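Local coordinates for protein glutamine cyclotransferase (Porphyromonas gingivalis W83, PDB 6QQL) that probably catalyses the zinc-dependent cyclisation of N-terminal glutamine residues of peptides to pyroglutamate, as a type II glutaminyl cyclase, at residues A[235-240]-A[301-306]; A[227-232]-A[263-268]. All blocks are in the same frame, centred on the assembly; numbering follows the deposited sequence.

Interaction 1: residues A[235-240]-A[301-306]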
loop_
_atom_site.group_PDB
_atom_site.type_symbol
_atom_site.label_atom_id
_atom_site.label_comp_id
_atom_site.label_asym_id
_atom_site.label_seq_id
_atom_site.Cartn_x
_atom_site.Cartn_y
_atom_site.Cartn_z
ATOM N N LEU A 235 -18.866 -9.898 4.352
ATOM C CA LEU A 235 -17.941 -10.736 5.092
ATOM C C LEU A 235 -17.939 -10.420 6.581
ATOM O O LEU A 235 -17.124 -10.998 7.315
ATOM C CB LEU A 235 -16.532 -10.569 4.545
ATOM C CG LEU A 235 -16.377 -11.029 3.109
ATOM C CD1 LEU A 235 -14.944 -10.767 2.631
ATOM C CD2 LEU A 235 -16.793 -12.480 2.981
ATOM N N GLY A 236 -18.802 -9.505 7.035
ATOM C CA GLY A 236 -18.878 -9.178 8.443
ATOM C C GLY A 236 -17.776 -8.291 8.971
ATOM O O GLY A 236 -17.405 -8.394 10.153
ATOM N N TYR A 237 -17.235 -7.413 8.134
ATOM C CA TYR A 237 -16.123 -6.567 8.534
ATOM C C TYR A 237 -16.549 -5.122 8.726
ATOM O O TYR A 237 -15.700 -4.233 8.835
ATOM C CB TYR A 237 -15.002 -6.678 7.504
ATOM C CG TYR A 237 -14.288 -7.998 7.616
ATOM C CD1 TYR A 237 -13.669 -8.357 8.794
ATOM C CD2 TYR A 237 -14.273 -8.911 6.558
ATOM C CE1 TYR A 237 -13.021 -9.569 8.918
ATOM C CE2 TYR A 237 -13.629 -10.139 6.673
ATOM C CZ TYR A 237 -12.998 -10.460 7.865
ATOM O OH TYR A 237 -12.339 -11.672 8.023
ATOM N N GLY A 238 -17.855 -4.885 8.827
ATOM C CA GLY A 238 -18.384 -3.554 9.001
ATOM C C GLY A 238 -17.967 -2.873 10.283
ATOM O O GLY A 238 -18.239 -1.678 10.431
ATOM N N ASN A 239 -17.326 -3.585 11.212
ATOM C CA ASN A 239 -16.680 -2.910 12.332
ATOM C C ASN A 239 -15.381 -2.250 11.909
ATOM O O ASN A 239 -14.854 -1.409 12.647
ATOM C CB ASN A 239 -16.402 -3.885 13.478
ATOM C CG ASN A 239 -15.608 -5.087 13.030
ATOM O OD1 ASN A 239 -15.831 -5.611 11.940
ATOM N ND2 ASN A 239 -14.667 -5.523 13.854
ATOM N N TYR A 240 -14.884 -2.581 10.721
ATOM C CA TYR A 240 -13.656 -2.024 10.178
ATOM C C TYR A 240 -13.882 -1.136 8.962
ATOM O O TYR A 240 -13.322 -0.034 8.887
ATOM C CB TYR A 240 -12.705 -3.176 9.833
ATOM C CG TYR A 240 -12.098 -3.834 11.053
ATOM C CD1 TYR A 240 -11.211 -3.140 11.863
ATOM C CD2 TYR A 240 -12.405 -5.139 11.394
ATOM C CE1 TYR A 240 -10.644 -3.731 12.970
ATOM C CE2 TYR A 240 -11.840 -5.741 12.511
ATOM C CZ TYR A 240 -10.963 -5.024 13.300
ATOM O OH TYR A 240 -10.398 -5.601 14.422
ATOM N N GLY A 301 -7.272 -7.954 4.094
ATOM C CA GLY A 301 -6.846 -9.013 3.191
ATOM C C GLY A 301 -7.991 -9.850 2.657
ATOM O O GLY A 301 -8.126 -10.044 1.444
ATOM N N GLU A 302 -8.831 -10.370 3.549
ATOM C CA GLU A 302 -9.905 -11.230 3.074
ATOM C C GLU A 302 -10.899 -10.445 2.225
ATOM O O GLU A 302 -11.453 -10.999 1.264
ATOM C CB GLU A 302 -10.615 -11.906 4.245
ATOM C CG GLU A 302 -11.539 -13.038 3.819
ATOM C CD GLU A 302 -10.792 -14.282 3.356
ATOM O OE1 GLU A 302 -9.803 -14.664 4.025
ATOM O OE2 GLU A 302 -11.201 -14.877 2.330
ATOM N N THR A 303 -11.092 -9.148 2.518
ATOM C CA THR A 303 -11.947 -8.318 1.663
ATOM C C THR A 303 -11.357 -8.189 0.264
ATOM O O THR A 303 -12.025 -8.482 -0.733
ATOM C CB THR A 303 -12.184 -6.923 2.277
ATOM O OG1 THR A 303 -12.953 -7.014 3.488
ATOM C CG2 THR A 303 -12.941 -6.058 1.318
ATOM N N VAL A 304 -10.086 -7.809 0.168
ATOM C CA VAL A 304 -9.527 -7.517 -1.145
ATOM C C VAL A 304 -9.458 -8.778 -1.996
ATOM O O VAL A 304 -9.814 -8.753 -3.180
ATOM C CB VAL A 304 -8.152 -6.844 -0.999
ATOM C CG1 VAL A 304 -7.467 -6.752 -2.327
ATOM C CG2 VAL A 304 -8.322 -5.479 -0.417
ATOM N N ILE A 305 -9.010 -9.898 -1.417
ATOM C CA ILE A 305 -8.938 -11.145 -2.183
ATOM C C ILE A 305 -10.331 -11.566 -2.676
ATOM O O ILE A 305 -10.499 -11.975 -3.832
ATOM C CB ILE A 305 -8.233 -12.241 -1.354
ATOM C CG1 ILE A 305 -7.724 -13.360 -2.263
ATOM C CG2 ILE A 305 -9.135 -12.855 -0.302
ATOM C CD1 ILE A 305 -6.492 -14.034 -1.756
ATOM N N ARG A 306 -11.355 -11.426 -1.829
ATOM C CA ARG A 306 -12.713 -11.774 -2.231
ATOM C C ARG A 306 -13.202 -10.874 -3.355
ATOM O O ARG A 306 -13.774 -11.348 -4.343
ATOM C CB ARG A 306 -13.643 -11.687 -1.024
ATOM C CG ARG A 306 -13.515 -12.881 -0.199
ATOM C CD ARG A 306 -14.270 -14.008 -0.842
ATOM N NE ARG A 306 -13.935 -15.253 -0.166
ATOM C CZ ARG A 306 -14.221 -15.549 1.098
ATOM N NH1 ARG A 306 -14.878 -14.687 1.860
ATOM N NH2 ARG A 306 -13.843 -16.722 1.596
#
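The guanidinium of Arg-306 meets the methyl CD2 of Leu-235 at its edge, in plane, while one of its faces lies under Glu-302 OE2, 3.2 Å above the centre of the group. Because that oxygen sits so far out of plane, the salt bridge between Arg-306 NH2 and Glu-302 OE2, at 3.3 Å, rests on charge alone. The Tyr-237 ring carries Leu-235 O over one face, toward the rim, and Thr-303 OG1 approaches it obliquely, 3.8 Å from CD2. Just past helix 222-234, Gly-236 is the first residue to leave helical geometry, and its positive phi closes the helix in a Schellman motif; the chain then turns beside helix 294-311 of this alpha/beta fold. Leu-235 CD1 rests on that helix, 3.8 Å from Glu-302 O and equally far from Arg-306 CG. A bend at chi2 (-78°) turns the Arg-306 chain so that its aliphatic part and its NH1 both border the leucine. Hydrogen bonds to the polar ends come from elsewhere: Asp-298 for Tyr-237 OH, Ala-299 O for Thr-303 OG1, Phe-28 N for Glu-302 OE1 and Leu-27 N for OE2. Glu-302, like Asp-298, binds magnesium in a structure of this protein; none is bound to this chain.

Interaction 2: residues A[227-232]-A[263-268]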
loop_
_atom_site.group_PDB
_atom_site.type_symbol
_atom_site.label_atom_id
_atom_site.label_comp_id
_atom_site.label_asym_id
_atom_site.label_seq_id
_atom_site.Cartn_x
_atom_site.Cartn_y
_atom_site.Cartn_z
ATOM N N ALA A 227 -18.329 -1.303 -4.090
ATOM C CA ALA A 227 -18.127 -2.735 -4.266
ATOM C C ALA A 227 -17.208 -3.311 -3.188
ATOM O O ALA A 227 -17.454 -4.404 -2.671
ATOM C CB ALA A 227 -17.582 -3.006 -5.668
ATOM N N VAL A 228 -16.138 -2.600 -2.839
ATOM C CA VAL A 228 -15.233 -3.122 -1.823
ATOM C C VAL A 228 -15.920 -3.132 -0.467
ATOM O O VAL A 228 -15.961 -4.160 0.218
ATOM C CB VAL A 228 -13.926 -2.309 -1.779
ATOM C CG1 VAL A 228 -13.091 -2.734 -0.589
ATOM C CG2 VAL A 228 -13.127 -2.520 -3.061
ATOM N N TRP A 229 -16.507 -1.996 -0.080
ATOM C CA TRP A 229 -17.100 -1.858 1.247
ATOM C C TRP A 229 -18.291 -2.784 1.433
ATOM O O TRP A 229 -18.577 -3.213 2.559
ATOM C CB TRP A 229 -17.495 -0.408 1.472
ATOM C CG TRP A 229 -16.549 0.373 2.355
ATOM C CD1 TRP A 229 -16.820 0.898 3.597
ATOM C CD2 TRP A 229 -15.192 0.736 2.054
ATOM N NE1 TRP A 229 -15.714 1.571 4.079
ATOM C CE2 TRP A 229 -14.703 1.480 3.156
ATOM C CE3 TRP A 229 -14.341 0.505 0.959
ATOM C CZ2 TRP A 229 -13.410 1.984 3.193
ATOM C CZ3 TRP A 229 -13.058 0.996 1.002
ATOM C CH2 TRP A 229 -12.606 1.733 2.109
ATOM N N GLN A 230 -19.022 -3.066 0.358
ATOM C CA GLN A 230 -20.104 -4.034 0.445
ATOM C C GLN A 230 -19.563 -5.454 0.570
ATOM O O GLN A 230 -20.150 -6.282 1.271
ATOM C CB GLN A 230 -21.021 -3.877 -0.763
ATOM C CG GLN A 230 -21.960 -2.717 -0.536
ATOM C CD GLN A 230 -23.208 -2.744 -1.391
ATOM O OE1 GLN A 230 -24.313 -2.941 -0.878
ATOM N NE2 GLN A 230 -23.050 -2.507 -2.694
ATOM N N THR A 231 -18.439 -5.752 -0.083
ATOM C CA THR A 231 -17.796 -7.040 0.137
ATOM C C THR A 231 -17.432 -7.206 1.603
ATOM O O THR A 231 -17.822 -8.188 2.245
ATOM C CB THR A 231 -16.556 -7.170 -0.758
ATOM O OG1 THR A 231 -16.952 -7.369 -2.123
ATOM C CG2 THR A 231 -15.610 -8.296 -0.278
ATOM N N ALA A 232 -16.728 -6.220 2.160
ATOM C CA ALA A 232 -16.407 -6.215 3.585
ATOM C C ALA A 232 -17.652 -6.454 4.440
ATOM O O ALA A 232 -17.666 -7.336 5.302
ATOM C CB ALA A 232 -15.734 -4.891 3.948
ATOM N N PRO A 263 -9.529 4.685 -12.103
ATOM C CA PRO A 263 -10.282 4.886 -10.857
ATOM C C PRO A 263 -9.675 4.062 -9.733
ATOM O O PRO A 263 -9.600 2.833 -9.815
ATOM C CB PRO A 263 -11.699 4.417 -11.214
ATOM C CG PRO A 263 -11.496 3.464 -12.299
ATOM C CD PRO A 263 -10.319 3.965 -13.112
ATOM N N CYS A 264 -9.201 4.749 -8.695
ATOM C CA CYS A 264 -8.530 4.110 -7.573
ATOM C C CYS A 264 -9.207 4.468 -6.253
ATOM O O CYS A 264 -9.837 5.524 -6.129
ATOM C CB CYS A 264 -7.049 4.506 -7.535
ATOM S SG CYS A 264 -6.166 4.100 -9.076
ATOM N N ILE A 265 -9.136 3.537 -5.287
ATOM C CA ILE A 265 -9.540 3.802 -3.909
ATOM C C ILE A 265 -8.366 3.525 -2.977
ATOM O O ILE A 265 -7.469 2.726 -3.263
ATOM C CB ILE A 265 -10.763 2.985 -3.448
ATOM C CG1 ILE A 265 -10.379 1.509 -3.274
ATOM C CG2 ILE A 265 -11.945 3.212 -4.385
ATOM C CD1 ILE A 265 -11.536 0.578 -3.022
ATOM N N ASP A 266 -8.430 4.151 -1.811
ATOM C CA ASP A 266 -7.396 4.064 -0.794
ATOM C C ASP A 266 -8.007 3.477 0.478
ATOM O O ASP A 266 -8.736 4.165 1.203
ATOM C CB ASP A 266 -6.812 5.447 -0.535
ATOM C CG ASP A 266 -5.511 5.396 0.215
ATOM O OD1 ASP A 266 -5.007 4.290 0.492
ATOM O OD2 ASP A 266 -4.999 6.474 0.550
ATOM N N ILE A 267 -7.692 2.219 0.773
ATOM C CA ILE A 267 -8.050 1.626 2.053
ATOM C C ILE A 267 -6.968 2.049 3.042
ATOM O O ILE A 267 -5.846 1.546 2.998
ATOM C CB ILE A 267 -8.180 0.103 1.967
ATOM C CG1 ILE A 267 -9.263 -0.293 0.965
ATOM C CG2 ILE A 267 -8.584 -0.457 3.314
ATOM C CD1 ILE A 267 -9.015 -1.630 0.290
ATOM N N ILE A 268 -7.287 3.002 3.918
ATOM C CA ILE A 268 -6.296 3.661 4.758
ATOM C C ILE A 268 -6.890 3.957 6.129
ATOM O O ILE A 268 -8.025 4.430 6.250
ATOM C CB ILE A 268 -5.768 4.950 4.099
ATOM C CG1 ILE A 268 -4.802 5.687 5.037
ATOM C CG2 ILE A 268 -6.927 5.843 3.646
ATOM C CD1 ILE A 268 -3.912 6.713 4.325
#
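Helix 227-232 and strand 264-268 run in broadly the same direction, their axes 40° apart and 11.2 Å at closest approach, with Val-228 and Ile-265 nearest in register. This is the helix-on-sheet packing of an alpha/beta fold: strand 264-268 is an outermost strand of the mixed sheet, paired in parallel with strand 197-202; Ile-265 points at the helix and Ile-267 touches it from the side, whereas Cys-264 and Asp-266 contact helix 253-260. The contact is buried and apolar. Val-228 and Ile-265 reach toward each other tip to tip, CG2 of the valine standing 3.5 Å from CD1 of the isoleucine. Ile-265 gets there with CG1 placed between its backbone N and carbonyl carbon (chi1 71°) and the rest of the chain extended, so that CD1 projects from the sheet toward the helix. The other branch of Val-228, CG1, lies 4.3 Å from Ile-267 CD1. Trp-229 leaves the helix to one side, and its six-membered ring swings in toward the strand. Its CZ3 is 4.0 Å from Ile-267 CG1, which approaches obliquely, the two side chains running alongside in opposite directions; Ile-265 CD1 instead meets the indole at its edge, near the ring plane, 4.3 Å from CZ3. The indole also packs edge-to-face against Trp-213 and Phe-241, and its NE1, on the five-membered ring away from the isoleucines, makes weak hydrogen bonds to the carbonyls of Phe-211 and Ile-242. Within the helix, Ala-227 O accepts two bonds from Thr-231: the backbone N at 3.1 Å and, from the opposite face of the carbonyl plane, the hydroxyl OG1, tilted 24° out of that plane.

Overall arrangement
The two interactions lie on the same side of the chain's centre, their centres 10 Å apart, and are linked through helix 222-234, interaction 2 lying on the helix and interaction 1 on the loop after it. Their segments alternate along the chain: 227-232, 235-240, 263-268, then 301-306. Interaction 2 packs the helix on the outermost strand 264-268, whereas interaction 1 sets the loop against helix 294-311, the next helix after that strand. Thr-303 joins them directly, its CG2 and OG1 packing on Val-228 O and Ala-232 CB, and Tyr-237 N probably donates a hydrogen bond to Ala-232 O. Helix 222-234 thus packs on two neighbours, strand 264-268 and helix 294-311, which carries the magnesium-binding residues Asp-298 and Glu-302.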